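Local coordinates for CRISPR-associated endonuclease Cas1 (PDB 4XTK), which probably acts as a metal-dependent endonuclease on double-stranded DNA in CRISPR adaptive immunity, working as a homodimer that pairs with Cas2, at residues I37-V42 against S62-P67; Y201-S206 against S303-E308; R128-D133 against I166-S171; D172-I177 against N252-N257. All coordinates share one frame; numbering follows the deposited sequence.

Contact 1. Residues I37-V42 against S62-P67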
# COMPACT_ATOMS: atom_id res chain seq x y z
N ILE E 37 -3.80 -4.00 25.61
CA ILE E 37 -3.13 -4.78 24.59
C ILE E 37 -1.61 -4.72 24.77
O ILE E 37 -0.99 -3.69 24.50
CB ILE E 37 -3.48 -4.28 23.18
CG1 ILE E 37 -4.97 -3.90 23.11
CG2 ILE E 37 -3.12 -5.33 22.14
CD1 ILE E 37 -5.22 -2.58 22.42
N PRO E 38 -1.00 -5.83 25.23
CA PRO E 38 0.46 -5.90 25.33
C PRO E 38 1.08 -5.85 23.94
O PRO E 38 0.58 -6.52 23.04
CB PRO E 38 0.71 -7.25 26.01
CG PRO E 38 -0.60 -7.64 26.62
CD PRO E 38 -1.64 -7.06 25.71
N VAL E 39 2.12 -5.06 23.76
CA VAL E 39 2.72 -4.88 22.45
C VAL E 39 3.88 -5.84 22.15
O VAL E 39 4.30 -5.97 21.00
CB VAL E 39 3.24 -3.44 22.28
CG1 VAL E 39 2.08 -2.46 22.32
CG2 VAL E 39 4.26 -3.10 23.36
N GLU E 40 4.36 -6.53 23.18
CA GLU E 40 5.65 -7.22 23.12
C GLU E 40 5.77 -8.25 22.00
O GLU E 40 6.83 -8.39 21.38
CB GLU E 40 5.95 -7.89 24.46
CG GLU E 40 7.18 -7.31 25.16
CD GLU E 40 8.48 -7.86 24.60
OE1 GLU E 40 8.68 -9.09 24.66
OE2 GLU E 40 9.30 -7.07 24.09
N ASN E 41 4.71 -9.02 21.77
CA ASN E 41 4.68 -9.96 20.65
C ASN E 41 3.91 -9.46 19.42
O ASN E 41 3.67 -10.22 18.49
CB ASN E 41 4.09 -11.29 21.10
CG ASN E 41 4.75 -12.46 20.39
OD1 ASN E 41 5.94 -12.42 20.10
ND2 ASN E 41 3.97 -13.49 20.11
N VAL E 42 3.49 -8.20 19.43
CA VAL E 42 2.65 -7.68 18.36
C VAL E 42 3.43 -7.07 17.21
O VAL E 42 4.20 -6.13 17.41
CB VAL E 42 1.68 -6.62 18.89
CG1 VAL E 42 0.82 -6.06 17.76
CG2 VAL E 42 0.82 -7.22 19.99
N SER E 62 5.24 4.06 16.77
CA SER E 62 6.43 4.31 15.97
C SER E 62 7.69 3.85 16.70
O SER E 62 8.58 3.27 16.10
CB SER E 62 6.52 5.80 15.62
OG SER E 62 7.61 6.06 14.77
N GLN E 63 7.75 4.11 18.01
CA GLN E 63 8.87 3.69 18.84
C GLN E 63 8.93 2.17 18.95
O GLN E 63 10.00 1.59 19.05
CB GLN E 63 8.78 4.31 20.23
CG GLN E 63 9.03 5.82 20.28
CD GLN E 63 8.68 6.44 21.63
OE1 GLN E 63 8.24 5.75 22.55
NE2 GLN E 63 8.88 7.74 21.76
N LYS E 64 7.76 1.53 18.95
CA LYS E 64 7.68 0.08 19.04
C LYS E 64 7.71 -0.56 17.65
O LYS E 64 7.65 -1.78 17.51
CB LYS E 64 6.40 -0.34 19.77
CG LYS E 64 6.33 0.14 21.22
CD LYS E 64 7.33 -0.59 22.10
CE LYS E 64 7.19 -0.18 23.56
NZ LYS E 64 8.08 -0.98 24.46
N ARG E 65 7.79 0.29 16.63
CA ARG E 65 7.90 -0.14 15.24
C ARG E 65 6.70 -1.01 14.84
O ARG E 65 6.83 -1.99 14.11
CB ARG E 65 9.23 -0.87 15.03
CG ARG E 65 10.42 0.04 15.33
CD ARG E 65 11.77 -0.65 15.27
NE ARG E 65 12.84 0.33 15.45
CZ ARG E 65 14.14 0.05 15.43
NH1 ARG E 65 14.56 -1.19 15.23
NH2 ARG E 65 15.03 1.02 15.61
N ILE E 66 5.53 -0.60 15.34
CA ILE E 66 4.27 -1.29 15.09
C ILE E 66 3.35 -0.46 14.21
O ILE E 66 2.84 0.57 14.65
CB ILE E 66 3.52 -1.61 16.40
CG1 ILE E 66 4.36 -2.53 17.28
CG2 ILE E 66 2.15 -2.18 16.10
CD1 ILE E 66 3.77 -2.73 18.66
N PRO E 67 3.11 -0.91 12.97
CA PRO E 67 2.16 -0.19 12.14
C PRO E 67 0.73 -0.52 12.54
O PRO E 67 0.48 -1.56 13.15
CB PRO E 67 2.47 -0.69 10.72
CG PRO E 67 3.26 -1.95 10.90
CD PRO E 67 3.51 -2.18 12.36

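Contact 2. Residues Y201-S206 against S303-E308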
# COMPACT_ATOMS: atom_id res chain seq x y z
N TYR E 201 -16.02 -10.62 -5.66
CA TYR E 201 -14.74 -10.01 -6.02
C TYR E 201 -14.31 -8.96 -5.00
O TYR E 201 -13.14 -8.90 -4.61
CB TYR E 201 -14.82 -9.37 -7.41
CG TYR E 201 -15.10 -10.33 -8.53
CD1 TYR E 201 -14.76 -11.68 -8.41
CD2 TYR E 201 -15.70 -9.89 -9.70
CE1 TYR E 201 -15.03 -12.57 -9.45
CE2 TYR E 201 -15.96 -10.78 -10.75
CZ TYR E 201 -15.62 -12.11 -10.61
OH TYR E 201 -15.89 -12.99 -11.64
N THR E 202 -15.25 -8.13 -4.58
CA THR E 202 -14.96 -7.07 -3.62
C THR E 202 -14.66 -7.68 -2.26
O THR E 202 -13.81 -7.19 -1.52
CB THR E 202 -16.12 -6.06 -3.53
OG1 THR E 202 -16.21 -5.34 -4.76
CG2 THR E 202 -15.92 -5.07 -2.39
N THR E 203 -15.36 -8.76 -1.95
CA THR E 203 -15.21 -9.41 -0.66
C THR E 203 -13.84 -10.03 -0.54
O THR E 203 -13.13 -9.81 0.45
CB THR E 203 -16.28 -10.48 -0.44
OG1 THR E 203 -17.57 -9.87 -0.42
CG2 THR E 203 -16.04 -11.21 0.87
N VAL E 204 -13.45 -10.80 -1.56
CA VAL E 204 -12.13 -11.42 -1.58
C VAL E 204 -11.05 -10.35 -1.50
O VAL E 204 -10.06 -10.51 -0.78
CB VAL E 204 -11.92 -12.27 -2.83
CG1 VAL E 204 -10.54 -12.93 -2.79
CG2 VAL E 204 -13.02 -13.32 -2.95
N LEU E 205 -11.26 -9.25 -2.23
CA LEU E 205 -10.31 -8.14 -2.25
C LEU E 205 -10.06 -7.54 -0.87
O LEU E 205 -8.91 -7.32 -0.48
CB LEU E 205 -10.80 -7.04 -3.19
CG LEU E 205 -9.85 -5.85 -3.31
CD1 LEU E 205 -8.45 -6.32 -3.70
CD2 LEU E 205 -10.37 -4.83 -4.30
N SER E 206 -11.13 -7.27 -0.13
CA SER E 206 -10.97 -6.66 1.18
C SER E 206 -10.27 -7.63 2.13
O SER E 206 -9.51 -7.21 3.00
CB SER E 206 -12.32 -6.20 1.75
OG SER E 206 -13.16 -7.30 2.07
N SER E 303 -14.55 -17.32 6.51
CA SER E 303 -13.38 -17.99 7.05
C SER E 303 -12.76 -18.89 5.99
O SER E 303 -11.53 -18.98 5.91
CB SER E 303 -13.73 -18.78 8.30
OG SER E 303 -13.90 -17.91 9.40
N LEU E 304 -13.59 -19.54 5.19
CA LEU E 304 -13.11 -20.39 4.11
C LEU E 304 -12.25 -19.61 3.12
O LEU E 304 -11.22 -20.09 2.66
CB LEU E 304 -14.27 -21.07 3.38
CG LEU E 304 -14.79 -22.39 3.95
CD1 LEU E 304 -15.75 -23.04 2.97
CD2 LEU E 304 -13.65 -23.34 4.29
N ILE E 305 -12.70 -18.40 2.80
CA ILE E 305 -11.94 -17.53 1.90
C ILE E 305 -10.64 -17.13 2.59
O ILE E 305 -9.57 -17.18 1.99
CB ILE E 305 -12.75 -16.28 1.50
CG1 ILE E 305 -14.06 -16.69 0.82
CG2 ILE E 305 -11.95 -15.39 0.57
CD1 ILE E 305 -15.00 -15.54 0.56
N LYS E 306 -10.75 -16.75 3.86
CA LYS E 306 -9.59 -16.41 4.66
C LYS E 306 -8.57 -17.54 4.65
O LYS E 306 -7.38 -17.31 4.48
CB LYS E 306 -10.01 -16.11 6.11
CG LYS E 306 -10.57 -14.71 6.35
CD LYS E 306 -11.05 -14.58 7.80
CE LYS E 306 -11.94 -13.36 8.01
NZ LYS E 306 -11.58 -12.61 9.25
N MET E 307 -9.06 -18.77 4.82
CA MET E 307 -8.21 -19.94 4.91
C MET E 307 -7.47 -20.21 3.60
O MET E 307 -6.30 -20.58 3.60
CB MET E 307 -9.02 -21.17 5.30
CG MET E 307 -9.47 -21.18 6.75
SD MET E 307 -10.41 -22.66 7.16
CE MET E 307 -9.41 -23.91 6.34
N GLU E 308 -8.17 -20.01 2.49
CA GLU E 308 -7.60 -20.22 1.17
C GLU E 308 -6.48 -19.22 0.90
O GLU E 308 -5.45 -19.56 0.30
CB GLU E 308 -8.67 -20.12 0.08
CG GLU E 308 -8.23 -20.63 -1.27
CD GLU E 308 -7.88 -22.11 -1.25
OE1 GLU E 308 -8.47 -22.86 -0.43
OE2 GLU E 308 -7.02 -22.53 -2.05

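Contact 3. Residues R128-D133 against I166-S171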
# COMPACT_ATOMS: atom_id res chain seq x y z
N ARG E 128 -27.20 -31.06 -5.21
CA ARG E 128 -28.51 -30.74 -5.76
C ARG E 128 -29.07 -31.82 -6.69
O ARG E 128 -30.07 -31.59 -7.37
CB ARG E 128 -28.47 -29.38 -6.44
CG ARG E 128 -28.49 -28.26 -5.41
CD ARG E 128 -28.19 -26.91 -5.98
NE ARG E 128 -28.11 -25.90 -4.92
CZ ARG E 128 -29.16 -25.24 -4.43
NH1 ARG E 128 -30.38 -25.48 -4.90
NH2 ARG E 128 -28.98 -24.34 -3.48
N LYS E 129 -28.39 -32.96 -6.73
CA LYS E 129 -28.84 -34.15 -7.48
C LYS E 129 -28.84 -33.91 -8.99
O LYS E 129 -29.74 -34.34 -9.70
CB LYS E 129 -30.24 -34.58 -7.01
CG LYS E 129 -30.40 -34.68 -5.50
CD LYS E 129 -29.96 -36.03 -4.97
CE LYS E 129 -31.14 -36.96 -4.78
N VAL E 130 -27.80 -33.21 -9.45
CA VAL E 130 -27.58 -32.97 -10.87
C VAL E 130 -26.33 -33.72 -11.32
O VAL E 130 -25.36 -33.82 -10.57
CB VAL E 130 -27.43 -31.45 -11.15
CG1 VAL E 130 -27.01 -31.20 -12.60
CG2 VAL E 130 -28.71 -30.71 -10.82
N ARG E 131 -26.34 -34.25 -12.55
CA ARG E 131 -25.19 -34.99 -13.08
C ARG E 131 -24.00 -34.06 -13.34
O ARG E 131 -24.12 -33.07 -14.05
CB ARG E 131 -25.57 -35.71 -14.38
CG ARG E 131 -26.95 -36.33 -14.35
CD ARG E 131 -26.89 -37.81 -14.67
NE ARG E 131 -26.67 -38.07 -16.09
CZ ARG E 131 -25.73 -38.87 -16.57
NH1 ARG E 131 -24.91 -39.50 -15.75
NH2 ARG E 131 -25.61 -39.05 -17.88
N ALA E 132 -22.86 -34.38 -12.74
CA ALA E 132 -21.65 -33.58 -12.91
C ALA E 132 -20.65 -34.19 -13.90
O ALA E 132 -19.57 -33.63 -14.12
CB ALA E 132 -20.98 -33.35 -11.56
N ASP E 133 -20.99 -35.33 -14.49
CA ASP E 133 -20.04 -36.10 -15.30
C ASP E 133 -19.52 -35.35 -16.52
O ASP E 133 -18.40 -35.60 -16.97
CB ASP E 133 -20.66 -37.44 -15.73
CG ASP E 133 -21.89 -37.26 -16.60
OD1 ASP E 133 -22.45 -36.15 -16.62
OD2 ASP E 133 -22.31 -38.24 -17.24
N ILE E 166 -26.72 -25.82 -14.25
CA ILE E 166 -27.42 -25.07 -13.21
C ILE E 166 -28.82 -24.69 -13.67
O ILE E 166 -29.76 -24.64 -12.88
CB ILE E 166 -26.64 -23.80 -12.81
CG1 ILE E 166 -25.35 -24.17 -12.08
CG2 ILE E 166 -27.47 -22.89 -11.93
CD1 ILE E 166 -25.59 -24.95 -10.82
N ASP E 167 -28.98 -24.46 -14.97
CA ASP E 167 -30.27 -24.06 -15.53
C ASP E 167 -31.34 -25.14 -15.41
O ASP E 167 -32.53 -24.85 -15.57
CB ASP E 167 -30.11 -23.66 -16.99
CG ASP E 167 -29.81 -22.19 -17.16
OD1 ASP E 167 -30.06 -21.42 -16.21
OD2 ASP E 167 -29.34 -21.80 -18.25
N SER E 168 -30.95 -26.38 -15.13
CA SER E 168 -31.93 -27.44 -14.96
C SER E 168 -32.59 -27.36 -13.58
O SER E 168 -33.57 -28.06 -13.31
CB SER E 168 -31.29 -28.82 -15.17
OG SER E 168 -30.28 -29.08 -14.21
N LEU E 169 -32.04 -26.51 -12.71
CA LEU E 169 -32.59 -26.30 -11.38
C LEU E 169 -33.51 -25.09 -11.33
O LEU E 169 -34.12 -24.81 -10.29
CB LEU E 169 -31.46 -26.13 -10.37
CG LEU E 169 -30.57 -27.37 -10.20
CD1 LEU E 169 -29.36 -27.04 -9.36
CD2 LEU E 169 -31.38 -28.51 -9.59
N VAL E 170 -33.61 -24.37 -12.44
CA VAL E 170 -34.40 -23.15 -12.49
C VAL E 170 -35.78 -23.40 -13.10
O VAL E 170 -35.90 -23.79 -14.25
CB VAL E 170 -33.70 -22.06 -13.30
CG1 VAL E 170 -34.59 -20.84 -13.42
CG2 VAL E 170 -32.39 -21.70 -12.65
N SER E 171 -36.82 -23.17 -12.30
CA SER E 171 -38.19 -23.45 -12.72
C SER E 171 -38.69 -22.46 -13.78
O SER E 171 -39.17 -22.87 -14.84
CB SER E 171 -39.11 -23.43 -11.51
OG SER E 171 -38.51 -24.11 -10.42

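Contact 4. Residues D172-I177 against N252-N257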
# COMPACT_ATOMS: atom_id res chain seq x y z
N ASP E 172 -38.59 -21.17 -13.49
CA ASP E 172 -39.05 -20.14 -14.42
C ASP E 172 -37.99 -19.89 -15.49
O ASP E 172 -36.87 -19.47 -15.18
CB ASP E 172 -39.36 -18.85 -13.67
CG ASP E 172 -40.23 -17.90 -14.48
OD1 ASP E 172 -40.36 -18.11 -15.70
OD2 ASP E 172 -40.76 -16.94 -13.89
N GLU E 173 -38.34 -20.13 -16.75
CA GLU E 173 -37.33 -20.06 -17.80
C GLU E 173 -36.95 -18.62 -18.13
O GLU E 173 -35.89 -18.38 -18.71
CB GLU E 173 -37.79 -20.80 -19.06
CG GLU E 173 -39.29 -20.89 -19.26
CD GLU E 173 -39.65 -21.68 -20.51
OE1 GLU E 173 -40.16 -22.81 -20.38
OE2 GLU E 173 -39.42 -21.17 -21.63
N ARG E 174 -37.79 -17.66 -17.74
CA ARG E 174 -37.41 -16.25 -17.85
C ARG E 174 -36.14 -15.99 -17.04
O ARG E 174 -35.41 -15.04 -17.30
CB ARG E 174 -38.53 -15.33 -17.36
CG ARG E 174 -39.77 -15.31 -18.22
CD ARG E 174 -40.84 -14.43 -17.58
NE ARG E 174 -41.10 -14.82 -16.20
CZ ARG E 174 -42.04 -14.29 -15.43
NH1 ARG E 174 -42.84 -13.34 -15.91
NH2 ARG E 174 -42.20 -14.72 -14.18
N PHE E 175 -35.94 -16.82 -16.02
CA PHE E 175 -34.80 -16.73 -15.12
C PHE E 175 -33.66 -17.71 -15.37
O PHE E 175 -32.74 -17.81 -14.56
CB PHE E 175 -35.30 -16.85 -13.68
CG PHE E 175 -36.03 -15.63 -13.22
CD1 PHE E 175 -37.39 -15.50 -13.46
CD2 PHE E 175 -35.35 -14.60 -12.59
CE1 PHE E 175 -38.06 -14.37 -13.06
CE2 PHE E 175 -36.02 -13.46 -12.19
CZ PHE E 175 -37.37 -13.35 -12.42
N ARG E 176 -33.73 -18.49 -16.45
CA ARG E 176 -32.62 -19.37 -16.80
C ARG E 176 -31.42 -18.58 -17.34
O ARG E 176 -31.59 -17.55 -18.00
CB ARG E 176 -33.05 -20.43 -17.83
CG ARG E 176 -34.11 -21.37 -17.29
CD ARG E 176 -34.31 -22.60 -18.14
NE ARG E 176 -35.10 -23.59 -17.43
CZ ARG E 176 -35.03 -24.90 -17.64
NH1 ARG E 176 -34.20 -25.38 -18.55
NH2 ARG E 176 -35.79 -25.72 -16.93
N ILE E 177 -30.22 -19.07 -17.04
CA ILE E 177 -28.99 -18.43 -17.49
C ILE E 177 -28.85 -18.51 -19.00
O ILE E 177 -28.30 -17.61 -19.63
CB ILE E 177 -27.76 -19.07 -16.83
CG1 ILE E 177 -27.93 -19.11 -15.31
CG2 ILE E 177 -26.48 -18.34 -17.24
CD1 ILE E 177 -26.94 -20.00 -14.61
N ASN E 252 -35.92 -18.98 -7.19
CA ASN E 252 -36.87 -20.07 -6.99
C ASN E 252 -37.87 -19.79 -5.87
O ASN E 252 -38.95 -20.36 -5.84
CB ASN E 252 -36.13 -21.39 -6.70
CG ASN E 252 -35.63 -22.07 -7.97
OD1 ASN E 252 -36.07 -21.77 -9.08
ND2 ASN E 252 -34.72 -23.02 -7.80
N THR E 253 -37.51 -18.91 -4.93
CA THR E 253 -38.46 -18.54 -3.88
C THR E 253 -39.18 -17.25 -4.24
O THR E 253 -40.00 -16.75 -3.47
CB THR E 253 -37.79 -18.37 -2.50
OG1 THR E 253 -36.84 -17.31 -2.54
CG2 THR E 253 -37.12 -19.67 -2.06
N ARG E 254 -38.85 -16.71 -5.41
CA ARG E 254 -39.43 -15.48 -5.92
C ARG E 254 -39.15 -14.29 -5.00
O ARG E 254 -39.86 -13.28 -5.03
CB ARG E 254 -40.94 -15.64 -6.11
CG ARG E 254 -41.33 -16.56 -7.25
CD ARG E 254 -41.54 -15.79 -8.53
NE ARG E 254 -42.62 -14.83 -8.40
CZ ARG E 254 -43.04 -14.03 -9.38
NH1 ARG E 254 -42.46 -14.09 -10.57
NH2 ARG E 254 -44.03 -13.19 -9.17
N GLN E 255 -38.10 -14.39 -4.19
CA GLN E 255 -37.64 -13.24 -3.42
C GLN E 255 -37.13 -12.21 -4.40
O GLN E 255 -37.33 -11.01 -4.23
CB GLN E 255 -36.55 -13.62 -2.43
CG GLN E 255 -37.04 -14.34 -1.20
CD GLN E 255 -35.92 -14.56 -0.21
OE1 GLN E 255 -35.38 -15.66 -0.10
NE2 GLN E 255 -35.56 -13.50 0.51
N ILE E 256 -36.44 -12.72 -5.41
CA ILE E 256 -36.06 -11.93 -6.57
C ILE E 256 -36.94 -12.37 -7.74
O ILE E 256 -37.01 -13.55 -8.07
CB ILE E 256 -34.58 -12.11 -6.93
CG1 ILE E 256 -33.67 -11.47 -5.88
CG2 ILE E 256 -34.29 -11.53 -8.31
CD1 ILE E 256 -33.67 -9.95 -5.89
N ASN E 257 -37.63 -11.41 -8.36
CA ASN E 257 -38.37 -11.68 -9.58
C ASN E 257 -38.39 -10.48 -10.51
O ASN E 257 -37.66 -9.50 -10.29
CB ASN E 257 -39.81 -12.12 -9.26
CG ASN E 257 -40.53 -11.13 -8.37
OD1 ASN E 257 -40.77 -9.99 -8.75
ND2 ASN E 257 -40.91 -11.58 -7.18

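Contact 1. Residues I37-V42 against S62-P67
Val39 and Val42 form an apolar face that receives Ile66, with the aliphatic part of Lys64 at its border. The CD1 tip of Ile66 lies 3.7 Å from Val39 CB and also comes close to CG1 of that valine, the two side chains crossing at about a right angle. Ile66 carries CG1 anti to its carbonyl carbon (chi1 -61°), which sends the long branch to Val39 and leaves CG2 for Val42, whose CG1 is a looser neighbour at 4.4 Å. Lys64 adds its shaft: the chain bends at chi2, and CE passes 4.1 Å from Val39 CG2.

Backbone atoms supply the second kind of contact. Ile66 CG1 rests 3.6 Å from Val42 O, a methylene laid against a backbone carbonyl oxygen. Val39 to Val42 is a type I beta turn, closed by Val42 N to Val39 O at 2.8 Å, and it brings both valines to the same partner. Facing it, helix 55-63 ends in a Schellman motif in which Arg65 takes positive phi, and the chain leaves that turn with Ile66 directed at the valines. Both turns belong to the N-terminal beta-rich domain of Cas1: the first leads into strand 42-47 and the second into strand 68-71, its parallel neighbour, and Pro67 already shares a backbone hydrogen bond with Ile45.

Glu40 OE2 and Lys64 NZ, of opposite charge, stand 6.2 Å apart, so any attraction is probably weak. Ile26 packs on Val39 and Val11 on Val42, while Ser62 OG is hydrogen-bonded to Val78 O of the second subunit.

Contact 2. Residues Y201-S206 against S303-E308
Ile305, on helix 301-316, directs its side chain at helix 188-208 and meets Val204 and Thr203 there with separate branches. With CG1 anti to the carbonyl carbon (chi1 -58°), its CG2 methyl comes 4.2 Å from Val204 CG2. The other branch runs out extended, and CD1 ends 4.5 Å from Thr203 CG2, a loose approach at the edge of the contact.

Val204 meets it chiefly with CG2, anti to its carbonyl carbon, CG1 lying only slightly farther off. This valine and Ile305 are also where the two backbones come nearest, their CA atoms 7.0 Å apart. The pair thus forms a small, wholly apolar helix-helix contact within the C-terminal helical nuclease domain of Cas1, close to the chain's centre. The Val204 side chain is about 9 Å from that of Glu236 and about 10 Å from that of His221, both probable manganese ligands by likeness to relatives.

Thr203 turns its methyl to Ile305, while its OG1 is hydrogen-bonded to Tyr282 OH and to Leu199 O one turn back. Its carbonyl oxygen also accepts Ser206 OG at 3.0 Å, with the donor tilted 24° from the carbonyl plane. Leu207 extends the apolar surface against Ile305.

Contact 3. Residues R128-D133 against I166-S171
Arg128 and Val130 stand on the Schellman motif that ends helix 103-127, and both pack on Leu169 in the turn that follows helix 148-166. Leu169 divides its two methyls between them. CD1 goes to the arginine, 3.6 Å from Arg128 CD and 3.8 Å from Arg128 CB, so the aliphatic shaft takes the contact. CD2 goes to the valine, 3.7 Å from Val130 CG2, and lies 4.0 Å from Arg128 O as well. The leucine fork is placed by CG standing anti to the carbonyl carbon (chi1 -64°), with CD1 continuing the extended chain.

In the Schellman motif Lys129 has positive phi, and Val130 N bonds back to Leu125 O; the reversal brings the side chains of Arg128 and Val130 onto the same partner. The facing turn is closed by Leu169 N to Ile166 O at 3.0 Å. Two helix ends of the C-terminal helical domain are thereby joined through their terminal turns, near the protein surface.

Ser168 borders the contact: its OG lies 4.1 Å from Val130 CG2 but is hydrogen-bonded to Met165 O, three residues back. Arg128 runs extended past the leucine from CG to NE, and its NH2 makes a weak hydrogen bond with Asn249 OD1. Leu248 of helix 230-252 packs on both Arg128 and Leu169.

Contact 4. Residues D172-I177 against N252-N257
Arg174 and Phe175 carry the contact to Arg254, Ile256 and Asn257, and Asp172, just ahead of them, steadies the first. The Asp172 carboxylate turns back over its own 3-10 turn: OD2 uses its syn lone pair to take Arg174 NH2 at 2.7 Å, nearly in the guanidinium plane. Weak bonds from Arg174 NE reach both oxygens, and Arg174 N adds another weak one to OD1. The same turn is closed by Phe175 N to Asp172 O at 2.9 Å.

Arg174, bent at chi3, meets Arg254 edge to edge, NH2 to NH1 at 3.7 Å, with the two guanidinium planes only 2° apart. Glu258 forms salt bridges to both arginines, OE1 to Arg174 NH2 and OE2 to Arg254 NH1, and probably draws them together. Arg254, bent at chi2 and chi3, folds back so that Asn257 CB lies 3.5 Å above its guanidinium plane, toward the rim.

Phe175 aims its ring at residues 252-257, CZ lying 3.4 Å from Asn257 CA and CE2 4.2 Å from Ile256 O. Asn257 bends its side chain back on its own loop, where ND2 makes a weak bond to Arg254 O and OD1 accepts Lys259 N.

The 172-177 loop thus lies against the chain leaving helix 230-252. Val251 of that helix and Phe188 at the start of helix 188-208 also pack on Phe175, while Ile256 rests on Leu277 of helix 272-287.

In the fold
Contact 1 belongs to the N-terminal beta-rich domain and the other three to the helical domain; its centre is about 53 Å from those of contacts 3 and 4. Contact 2 lies at the chain's centre and joins helix to helix, whereas the rest join turns and loops. Contacts 3 and 4 share the loop between helices 148-166 and 188-208, both lie against helix 230-252 or its end, and touch through probable hydrogen bonds of Asp167 with Ile177 and Leu169 with Asn252. Chemistry follows place: contacts 1 and 2 are buried and essentially apolar, contact 3 mixes surface apolar packing with an arginine shaft, and contact 4 combines a buried phenylalanine with exposed arginines.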